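PDB 6M7Z: bradyzoite pseudokinase 1 from Toxoplasma gondii, which regulates the membrane ultrastructure of the parasitophorous vacuole, as a divergent protein of the kinase fold that lacks the glycine-rich loop. Local coordinates for residues A151-A156 with N173-L178; K158-H161 with L166-S169; N243-L248 with L268-S273; R168-N173 with K231-S236. All coordinates share one frame; numbering follows the deposited sequence.

In the fold
Helix 146-161 opens two loops. From 158-161 the chain makes a short turn and closes contact 2 at 166-169; the wider loop begun at 151-156 closes as contact 1 at 173-178 and encloses contact 2. Contact 4 starts at 168-173, sharing Arg168 and Ser169 with contact 2 and Asn173 with contact 1, and closes only at 231-236, so its loop crosses that of contact 1. Contact 3 follows in series, running from 243-248 to 268-273. The loop 167-174 packs against both helix 146-161 and helix 230-248: Asp233 bonds to both segments of contact 2, and Leu172 packs on Met153 and Asn243. Contact 3 then joins helix 230-248 to helix 263-276.

Contact 1: residues A151-A156 with N173-L178; sequences ANMVAA and NSFSVL
Phe175, the first residue of strand 175-177, is the one side chain of 173-178 that touches 151-156, and Met153 receives it. CG of Met153 stands 3.5 Å from the centroid of the Phe175 ring and 10° off its normal, which places a CH-pi contact squarely over one face. The sulfur lies above that same face but farther away, SD of Met153 being 4.6 Å from the Phe175 centroid, a distant Met-aromatic contact. A bend at chi3 (71°) then folds the methyl back, so that CE of Met153 comes within 3.9 Å of CE2 of Phe175. At the ring edge sits Ala156, its CB 4.1 Å from CE1 of Phe175. In kinase terms, helix 146-161 matches the long helix E of the C-lobe, and the strand is the one that directly follows the catalytic loop; Phe175 thus brings the residue just after that loop into contact with the helix. Leu237 and Phe241 of helix 230-248 also pack on Met153. Onward from Phe175 the strand turns to its own sheet: Ser176 pairs with Val184 through the backbone, and Val177 pairs with Lys130 and Gly131 on the other edge.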
# COMPACT_ATOMS: atom_id res chain seq x y z
N ALA A 151 -7.11 10.86 8.55
CA ALA A 151 -5.86 11.31 9.16
C ALA A 151 -4.76 10.24 8.94
O ALA A 151 -3.63 10.58 8.63
CB ALA A 151 -6.06 11.61 10.62
N ASN A 152 -5.15 8.97 9.11
CA ASN A 152 -4.29 7.79 8.86
C ASN A 152 -3.77 7.84 7.41
O ASN A 152 -2.58 7.63 7.14
CB ASN A 152 -5.06 6.51 9.23
CG ASN A 152 -4.22 5.25 9.37
OD1 ASN A 152 -3.27 5.04 8.61
ND2 ASN A 152 -4.58 4.38 10.30
N MET A 153 -4.66 8.20 6.47
CA MET A 153 -4.34 8.21 5.06
C MET A 153 -3.36 9.34 4.72
O MET A 153 -2.36 9.10 4.02
CB MET A 153 -5.60 8.32 4.20
CG MET A 153 -6.36 7.01 4.06
SD MET A 153 -8.12 7.19 3.65
CE MET A 153 -7.99 7.76 1.95
N VAL A 154 -3.63 10.55 5.23
CA VAL A 154 -2.74 11.72 5.04
C VAL A 154 -1.36 11.41 5.64
O VAL A 154 -0.34 11.70 5.03
CB VAL A 154 -3.31 13.00 5.67
CG1 VAL A 154 -2.35 14.17 5.56
CG2 VAL A 154 -4.64 13.41 5.08
N ALA A 155 -1.34 10.84 6.84
CA ALA A 155 -0.10 10.56 7.56
C ALA A 155 0.74 9.57 6.75
O ALA A 155 1.96 9.70 6.68
CB ALA A 155 -0.39 10.02 8.94
N ALA A 156 0.07 8.57 6.17
CA ALA A 156 0.75 7.51 5.43
C ALA A 156 1.45 8.11 4.21
O ALA A 156 2.64 7.82 3.96
CB ALA A 156 -0.24 6.44 5.05
N ASN A 173 -8.21 2.07 -2.75
CA ASN A 173 -7.71 0.66 -2.71
C ASN A 173 -6.18 0.62 -2.64
O ASN A 173 -5.62 -0.47 -2.54
CB ASN A 173 -8.27 -0.18 -3.86
CG ASN A 173 -9.70 -0.64 -3.64
OD1 ASN A 173 -10.22 -0.64 -2.51
ND2 ASN A 173 -10.34 -1.05 -4.71
N SER A 174 -5.50 1.77 -2.65
CA SER A 174 -4.09 1.83 -2.34
C SER A 174 -3.87 1.48 -0.87
O SER A 174 -2.81 1.04 -0.51
CB SER A 174 -3.51 3.18 -2.65
OG SER A 174 -3.61 3.51 -4.02
N PHE A 175 -4.89 1.71 -0.04
CA PHE A 175 -4.86 1.51 1.38
C PHE A 175 -5.46 0.15 1.71
O PHE A 175 -6.46 -0.26 1.12
CB PHE A 175 -5.60 2.65 2.09
CG PHE A 175 -4.97 4.01 1.89
CD1 PHE A 175 -3.97 4.47 2.74
CD2 PHE A 175 -5.36 4.83 0.85
CE1 PHE A 175 -3.39 5.71 2.55
CE2 PHE A 175 -4.77 6.07 0.65
CZ PHE A 175 -3.79 6.51 1.50
N SER A 176 -4.84 -0.55 2.66
CA SER A 176 -5.34 -1.84 3.11
C SER A 176 -5.26 -1.95 4.64
O SER A 176 -4.55 -1.20 5.30
CB SER A 176 -4.64 -2.97 2.42
OG SER A 176 -3.29 -3.09 2.83
N VAL A 177 -6.04 -2.87 5.19
CA VAL A 177 -6.16 -3.05 6.61
C VAL A 177 -5.43 -4.34 6.97
O VAL A 177 -5.80 -5.40 6.50
CB VAL A 177 -7.64 -3.10 7.04
CG1 VAL A 177 -7.75 -3.26 8.55
CG2 VAL A 177 -8.42 -1.89 6.56
N LEU A 178 -4.38 -4.23 7.80
CA LEU A 178 -3.62 -5.41 8.21
C LEU A 178 -4.44 -6.17 9.26
O LEU A 178 -5.40 -5.64 9.83
CB LEU A 178 -2.26 -4.98 8.76
CG LEU A 178 -1.33 -4.29 7.74
CD1 LEU A 178 0.02 -3.97 8.37
CD2 LEU A 178 -1.15 -5.15 6.51

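Contact 2: residues K158-H161 with L166-S169; sequences KSLH and LHRS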
# COMPACT_ATOMS: atom_id res chain seq x y z
N LYS A 158 2.35 11.28 3.82
CA LYS A 158 3.41 12.13 4.34
C LYS A 158 4.67 11.31 4.61
O LYS A 158 5.78 11.75 4.27
CB LYS A 158 2.98 12.86 5.61
CG LYS A 158 3.89 14.03 5.98
CD LYS A 158 3.74 14.55 7.38
CE LYS A 158 4.95 15.36 7.82
NZ LYS A 158 5.17 15.24 9.28
N SER A 159 4.50 10.13 5.21
CA SER A 159 5.64 9.28 5.54
C SER A 159 6.38 8.86 4.25
O SER A 159 7.58 8.69 4.27
CB SER A 159 5.24 8.08 6.40
OG SER A 159 4.66 7.02 5.64
N LEU A 160 5.66 8.76 3.12
CA LEU A 160 6.29 8.42 1.85
C LEU A 160 7.02 9.65 1.28
O LEU A 160 8.14 9.54 0.79
CB LEU A 160 5.24 7.89 0.88
CG LEU A 160 5.78 7.30 -0.42
CD1 LEU A 160 6.55 6.01 -0.19
CD2 LEU A 160 4.64 7.05 -1.39
N HIS A 161 6.38 10.82 1.35
CA HIS A 161 7.00 12.08 0.90
C HIS A 161 8.30 12.35 1.67
O HIS A 161 9.28 12.77 1.06
CB HIS A 161 5.99 13.24 1.00
CG HIS A 161 4.91 13.17 -0.03
ND1 HIS A 161 3.89 14.10 -0.10
CD2 HIS A 161 4.66 12.26 -0.99
CE1 HIS A 161 3.11 13.82 -1.13
NE2 HIS A 161 3.54 12.67 -1.66
N LEU A 166 7.18 10.26 -4.39
CA LEU A 166 5.77 10.38 -4.74
C LEU A 166 5.18 8.98 -4.92
O LEU A 166 5.90 8.04 -5.33
CB LEU A 166 5.64 11.13 -6.06
CG LEU A 166 6.06 12.60 -6.01
CD1 LEU A 166 5.95 13.25 -7.37
CD2 LEU A 166 5.24 13.37 -5.00
N HIS A 167 3.87 8.86 -4.64
CA HIS A 167 3.15 7.60 -4.86
C HIS A 167 2.77 7.46 -6.34
O HIS A 167 3.08 6.44 -6.97
CB HIS A 167 1.93 7.50 -3.95
CG HIS A 167 1.27 6.16 -4.02
ND1 HIS A 167 0.50 5.78 -5.08
CD2 HIS A 167 1.29 5.10 -3.16
CE1 HIS A 167 0.03 4.56 -4.87
NE2 HIS A 167 0.53 4.12 -3.72
N ARG A 168 2.04 8.46 -6.83
CA ARG A 168 1.67 8.67 -8.26
C ARG A 168 0.41 7.90 -8.67
O ARG A 168 -0.05 8.16 -9.75
CB ARG A 168 2.83 8.36 -9.21
CG ARG A 168 4.07 9.21 -8.97
CD ARG A 168 5.02 9.24 -10.16
NE ARG A 168 5.53 7.89 -10.46
CZ ARG A 168 5.76 7.42 -11.68
NH1 ARG A 168 5.81 8.24 -12.73
NH2 ARG A 168 5.87 6.11 -11.85
N SER A 169 -0.18 7.01 -7.85
CA SER A 169 -1.41 6.29 -8.25
C SER A 169 -2.36 6.07 -7.06
O SER A 169 -2.98 5.02 -6.94
CB SER A 169 -1.05 4.99 -8.93
OG SER A 169 -0.37 4.08 -8.07
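A chi1 of -171° turns CG of Leu160 to the far side of its own amide nitrogen and sends CD2 out from helix 146-161 to His167. His161 takes the other course: at chi1 -71° its CG stays beside the backbone N, and the imidazole reaches across to Leu166. The loop they meet is the kinase catalytic loop, for His167, Arg168 and Ser169 align by sequence with the His-Arg-Asp motif, with Ser169 at the position that holds the catalytic aspartate in active kinases. The helix and the loop are separated by four residues, and the closest CA pair is His161 and Leu166, 6.0 Å between the two CA atoms. CD2 of Leu160 lies 3.8 Å from CB of His167 and as near to its backbone N; relative to the imidazole of His167 it sits at the edge, close to the ring plane. Between the other pair, NE2 of His161 is 3.8 Å from CD2 of Leu166, a van der Waals approach and not a polar one. The hydrogen-bonding partner of that nitrogen is Asp233 OD2 on helix 230-248, an oxygen that also accepts from the backbone N of His167, so one carboxylate oxygen ties helix and loop together. The His167 ring is fixed at both nitrogens. NE2 bonds the carbonyl O of Gly186, consistent with a proton on NE2, while ND1 accepts Ser169 N almost in the ring plane, at 3.1 Å with an N-H...N angle of 156°.

Contact 3: residues N243-L248 with L268-S273; sequences NLVQLL and LLDKLS. With EDO (1,2-ethanediol), chain G.
The carboxylate of Asp270 is the flat group that meets the facing helix, and the CG1 methyl of Val245 rests against it. CG1 of Val245 lies 3.6 Å from OD1 of Asp270 and only slightly farther from CG and OD2. It stands about 3.5 Å above the plane of the Asp270 carboxylate, so this CG1 of Val245 lies over the face and not off the end of one oxygen. OD1 finds its polar partner in Arg242, whose NE forms a salt bridge with it. The second flat group, the amide of Asn243, takes no part in the helix pairing: its OD1 accepts a hydrogen bond of 3.1 Å from O2 of an ethanediol that probably came from the crystallisation liquor, and Leu172 packs on the same side chain. The helices that meet here are counterparts of helices F and H of the kinase C-lobe. The two short segments run nearly antiparallel, 150° between their directions, with axes 9.8 Å apart. Apolar contact is carried by Leu269. Val245 slides past it in the opposite direction, CG2 of Val245 lying 4.0 Å from CG of Leu269, whereas Leu244 meets it at about a right angle through a CD2 to CD2 contact of 4.2 Å. Val146 and Ala150 of helix 146-161 also touch Leu269, extending the apolar layer into the lobe. One turn on from Asp270, OG of Ser273 bonds back to the Asp270 carbonyl O at 2.9 Å.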
# COMPACT_ATOMS: atom_id res chain seq x y z
N ASN A 243 -14.34 9.89 -2.93
CA ASN A 243 -14.82 8.54 -3.12
C ASN A 243 -15.36 8.01 -1.79
O ASN A 243 -16.44 7.41 -1.74
CB ASN A 243 -13.71 7.67 -3.74
CG ASN A 243 -14.13 6.30 -4.20
OD1 ASN A 243 -15.27 5.88 -4.05
ND2 ASN A 243 -13.17 5.55 -4.72
N LEU A 244 -14.61 8.28 -0.72
CA LEU A 244 -14.95 7.84 0.63
C LEU A 244 -16.30 8.45 1.06
O LEU A 244 -17.20 7.73 1.52
CB LEU A 244 -13.79 8.25 1.53
CG LEU A 244 -13.79 7.85 3.00
CD1 LEU A 244 -14.22 6.43 3.19
CD2 LEU A 244 -12.39 8.04 3.55
N VAL A 245 -16.45 9.76 0.87
CA VAL A 245 -17.68 10.47 1.22
C VAL A 245 -18.87 9.94 0.40
O VAL A 245 -19.97 9.77 0.93
CB VAL A 245 -17.51 12.00 1.03
CG1 VAL A 245 -18.84 12.72 1.11
CG2 VAL A 245 -16.57 12.58 2.06
N GLN A 246 -18.69 9.69 -0.90
CA GLN A 246 -19.76 9.15 -1.74
C GLN A 246 -20.21 7.77 -1.23
O GLN A 246 -21.38 7.44 -1.29
CB GLN A 246 -19.33 9.05 -3.21
CG GLN A 246 -19.18 10.39 -3.93
CD GLN A 246 -18.37 10.29 -5.20
OE1 GLN A 246 -17.78 9.25 -5.49
NE2 GLN A 246 -18.34 11.36 -5.97
N LEU A 247 -19.27 6.96 -0.72
CA LEU A 247 -19.61 5.60 -0.29
C LEU A 247 -20.37 5.62 1.04
O LEU A 247 -21.21 4.76 1.25
CB LEU A 247 -18.33 4.77 -0.16
CG LEU A 247 -17.67 4.37 -1.48
CD1 LEU A 247 -16.33 3.70 -1.23
CD2 LEU A 247 -18.58 3.45 -2.29
N LEU A 248 -20.06 6.58 1.93
CA LEU A 248 -20.54 6.54 3.32
C LEU A 248 -21.68 7.52 3.59
O LEU A 248 -22.27 7.46 4.68
CB LEU A 248 -19.37 6.82 4.26
CG LEU A 248 -18.29 5.74 4.35
CD1 LEU A 248 -17.19 6.16 5.30
CD2 LEU A 248 -18.87 4.40 4.80
N LEU A 268 -17.19 17.81 6.88
CA LEU A 268 -15.87 18.44 6.98
C LEU A 268 -14.90 17.80 5.97
O LEU A 268 -14.13 18.52 5.32
CB LEU A 268 -15.35 18.30 8.42
CG LEU A 268 -16.03 19.19 9.46
CD1 LEU A 268 -15.50 18.89 10.85
CD2 LEU A 268 -15.87 20.68 9.12
N LEU A 269 -14.94 16.47 5.81
CA LEU A 269 -14.07 15.79 4.86
C LEU A 269 -14.42 16.21 3.42
O LEU A 269 -13.53 16.41 2.60
CB LEU A 269 -14.19 14.28 5.04
CG LEU A 269 -13.24 13.44 4.17
CD1 LEU A 269 -11.80 13.91 4.30
CD2 LEU A 269 -13.34 11.97 4.50
N ASP A 270 -15.72 16.39 3.14
CA ASP A 270 -16.16 16.83 1.81
C ASP A 270 -15.57 18.20 1.48
O ASP A 270 -15.13 18.42 0.35
CB ASP A 270 -17.69 16.85 1.70
CG ASP A 270 -18.22 16.35 0.36
OD1 ASP A 270 -17.47 15.65 -0.37
OD2 ASP A 270 -19.40 16.60 0.08
N LYS A 271 -15.56 19.11 2.46
CA LYS A 271 -15.01 20.47 2.30
C LYS A 271 -13.49 20.40 2.07
O LYS A 271 -12.97 21.13 1.22
CB LYS A 271 -15.32 21.36 3.52
CG LYS A 271 -16.71 21.98 3.48
CD LYS A 271 -17.25 22.56 4.77
CE LYS A 271 -18.77 22.58 4.76
NZ LYS A 271 -19.33 23.26 5.94
N LEU A 272 -12.81 19.55 2.85
CA LEU A 272 -11.36 19.36 2.73
C LEU A 272 -11.02 18.79 1.34
O LEU A 272 -10.08 19.25 0.67
CB LEU A 272 -10.85 18.47 3.87
CG LEU A 272 -9.41 17.97 3.74
CD1 LEU A 272 -8.43 19.14 3.67
CD2 LEU A 272 -9.03 17.00 4.87
N SER A 273 -11.81 17.80 0.90
CA SER A 273 -11.54 17.15 -0.38
C SER A 273 -11.72 18.14 -1.53
O SER A 273 -10.97 18.08 -2.50
CB SER A 273 -12.35 15.90 -0.56
OG SER A 273 -13.68 16.20 -0.91
C1 EDO G . -14.10 1.94 -4.19
O1 EDO G . -12.70 2.03 -4.48
C2 EDO G . -14.87 2.58 -5.33
O2 EDO G . -16.13 3.06 -4.84

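Contact 4: residues R168-N173 with K231-S236; sequences RSIELN and KSDVYS
Ile170, packed against Asp233 and Ser236, makes the tight part of this contact; two waters and the exposed Arg168 side chain make its loose side. CD1 of Ile170 lies 3.9 Å from CG of Asp233, the two side chains crossing at about a right angle, and Leu157 of helix 146-161 touches both. One turn along helix 230-248, CB of Ser236 comes within 3.9 Å of CB of Ile170. Beside this packing Arg168 N donates to Asp233 OD1 at 3.0 Å with an N-H...O angle of 152°, OD1 accepting through its syn lone pair, on the side of OD2. Water takes over from there. One molecule donates to Ile170 O and to Ser236 O, linking the two carbonyls; a second donates to Asp233 OD1 at 2.8 Å, lies 2.9 Å from Ser236 OG and makes a weak bond with Ile170 N. Outermost, the Arg168 side chain leaves the backbone away from the helix, and its NE bonds Thr190 O. The arrangement is a hallmark of the kinase fold, in which an aspartate of helix F grips the backbone of the His-Arg-Asp loop. With two donors at each oxygen, OD2 being taken up by His167 N and His161 NE2, the Asp233 carboxylate is probably ionised, and two successive loop amides are each held by one oxygen of the Asp233 side chain, through bonds that use only the backbone on the loop side.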
# COMPACT_ATOMS: atom_id res chain seq x y z
N ARG A 168 2.04 8.46 -6.83
CA ARG A 168 1.67 8.67 -8.26
C ARG A 168 0.41 7.90 -8.67
O ARG A 168 -0.05 8.16 -9.75
CB ARG A 168 2.83 8.36 -9.21
CG ARG A 168 4.07 9.21 -8.97
CD ARG A 168 5.02 9.24 -10.16
NE ARG A 168 5.53 7.89 -10.46
CZ ARG A 168 5.76 7.42 -11.68
NH1 ARG A 168 5.81 8.24 -12.73
NH2 ARG A 168 5.87 6.11 -11.85
N SER A 169 -0.18 7.01 -7.85
CA SER A 169 -1.41 6.29 -8.25
C SER A 169 -2.36 6.07 -7.06
O SER A 169 -2.98 5.02 -6.94
CB SER A 169 -1.05 4.99 -8.93
OG SER A 169 -0.37 4.08 -8.07
N ILE A 170 -2.51 7.08 -6.20
CA ILE A 170 -3.32 6.92 -5.01
C ILE A 170 -4.80 6.78 -5.37
O ILE A 170 -5.34 7.55 -6.17
CB ILE A 170 -3.10 8.09 -4.03
CG1 ILE A 170 -1.72 7.99 -3.37
CG2 ILE A 170 -4.20 8.15 -2.97
CD1 ILE A 170 -1.20 9.36 -2.95
N GLU A 171 -5.43 5.79 -4.74
CA GLU A 171 -6.87 5.60 -4.69
C GLU A 171 -7.21 4.94 -3.35
O GLU A 171 -6.33 4.52 -2.63
CB GLU A 171 -7.35 4.81 -5.91
CG GLU A 171 -6.75 3.43 -6.07
CD GLU A 171 -7.21 2.60 -7.26
OE1 GLU A 171 -8.31 2.05 -7.17
OE2 GLU A 171 -6.48 2.53 -8.28
N LEU A 172 -8.50 4.84 -3.02
CA LEU A 172 -8.89 4.20 -1.79
C LEU A 172 -8.27 2.82 -1.66
O LEU A 172 -7.85 2.44 -0.56
CB LEU A 172 -10.41 4.10 -1.70
CG LEU A 172 -11.09 5.33 -1.11
CD1 LEU A 172 -12.58 5.10 -1.06
CD2 LEU A 172 -10.56 5.65 0.27
N ASN A 173 -8.21 2.07 -2.75
CA ASN A 173 -7.71 0.66 -2.71
C ASN A 173 -6.18 0.62 -2.64
O ASN A 173 -5.62 -0.47 -2.54
CB ASN A 173 -8.27 -0.18 -3.86
CG ASN A 173 -9.70 -0.64 -3.64
OD1 ASN A 173 -10.22 -0.64 -2.51
ND2 ASN A 173 -10.34 -1.05 -4.71
N LYS A 231 1.79 17.99 -5.24
CA LYS A 231 0.43 18.49 -5.40
C LYS A 231 -0.43 17.51 -6.21
O LYS A 231 -1.65 17.48 -6.02
CB LYS A 231 0.43 19.90 -6.02
CG LYS A 231 0.98 21.02 -5.15
CD LYS A 231 0.45 21.03 -3.73
CE LYS A 231 0.76 22.30 -2.97
NZ LYS A 231 0.13 23.47 -3.61
N SER A 232 0.17 16.71 -7.09
CA SER A 232 -0.63 15.72 -7.84
C SER A 232 -1.03 14.56 -6.91
O SER A 232 -2.13 14.05 -7.03
CB SER A 232 0.05 15.25 -9.12
OG SER A 232 1.39 14.82 -8.89
N ASP A 233 -0.17 14.18 -5.96
CA ASP A 233 -0.54 13.21 -4.90
C ASP A 233 -1.66 13.79 -4.03
O ASP A 233 -2.58 13.04 -3.65
CB ASP A 233 0.67 12.78 -4.06
CG ASP A 233 1.47 11.61 -4.64
OD1 ASP A 233 1.07 11.06 -5.71
OD2 ASP A 233 2.50 11.23 -4.00
N VAL A 234 -1.63 15.10 -3.75
CA VAL A 234 -2.70 15.76 -2.96
C VAL A 234 -4.02 15.65 -3.72
O VAL A 234 -5.05 15.34 -3.13
CB VAL A 234 -2.37 17.23 -2.64
CG1 VAL A 234 -3.61 18.00 -2.18
CG2 VAL A 234 -1.25 17.37 -1.64
N TYR A 235 -4.00 15.93 -5.03
CA TYR A 235 -5.18 15.82 -5.88
C TYR A 235 -5.76 14.39 -5.77
O TYR A 235 -6.95 14.23 -5.47
CB TYR A 235 -4.85 16.19 -7.33
CG TYR A 235 -6.03 16.05 -8.26
CD1 TYR A 235 -6.91 17.10 -8.46
CD2 TYR A 235 -6.30 14.85 -8.90
CE1 TYR A 235 -8.02 16.97 -9.29
CE2 TYR A 235 -7.40 14.70 -9.72
CZ TYR A 235 -8.28 15.75 -9.90
OH TYR A 235 -9.37 15.57 -10.70
N SER A 236 -4.92 13.38 -5.98
CA SER A 236 -5.34 11.96 -6.00
C SER A 236 -5.95 11.56 -4.66
O SER A 236 -6.91 10.83 -4.61
CB SER A 236 -4.19 11.04 -6.35
OG SER A 236 -3.71 11.29 -7.65
O HOH W 1 -7.56 8.81 -6.44
O HOH W 2 -1.27 10.07 -6.81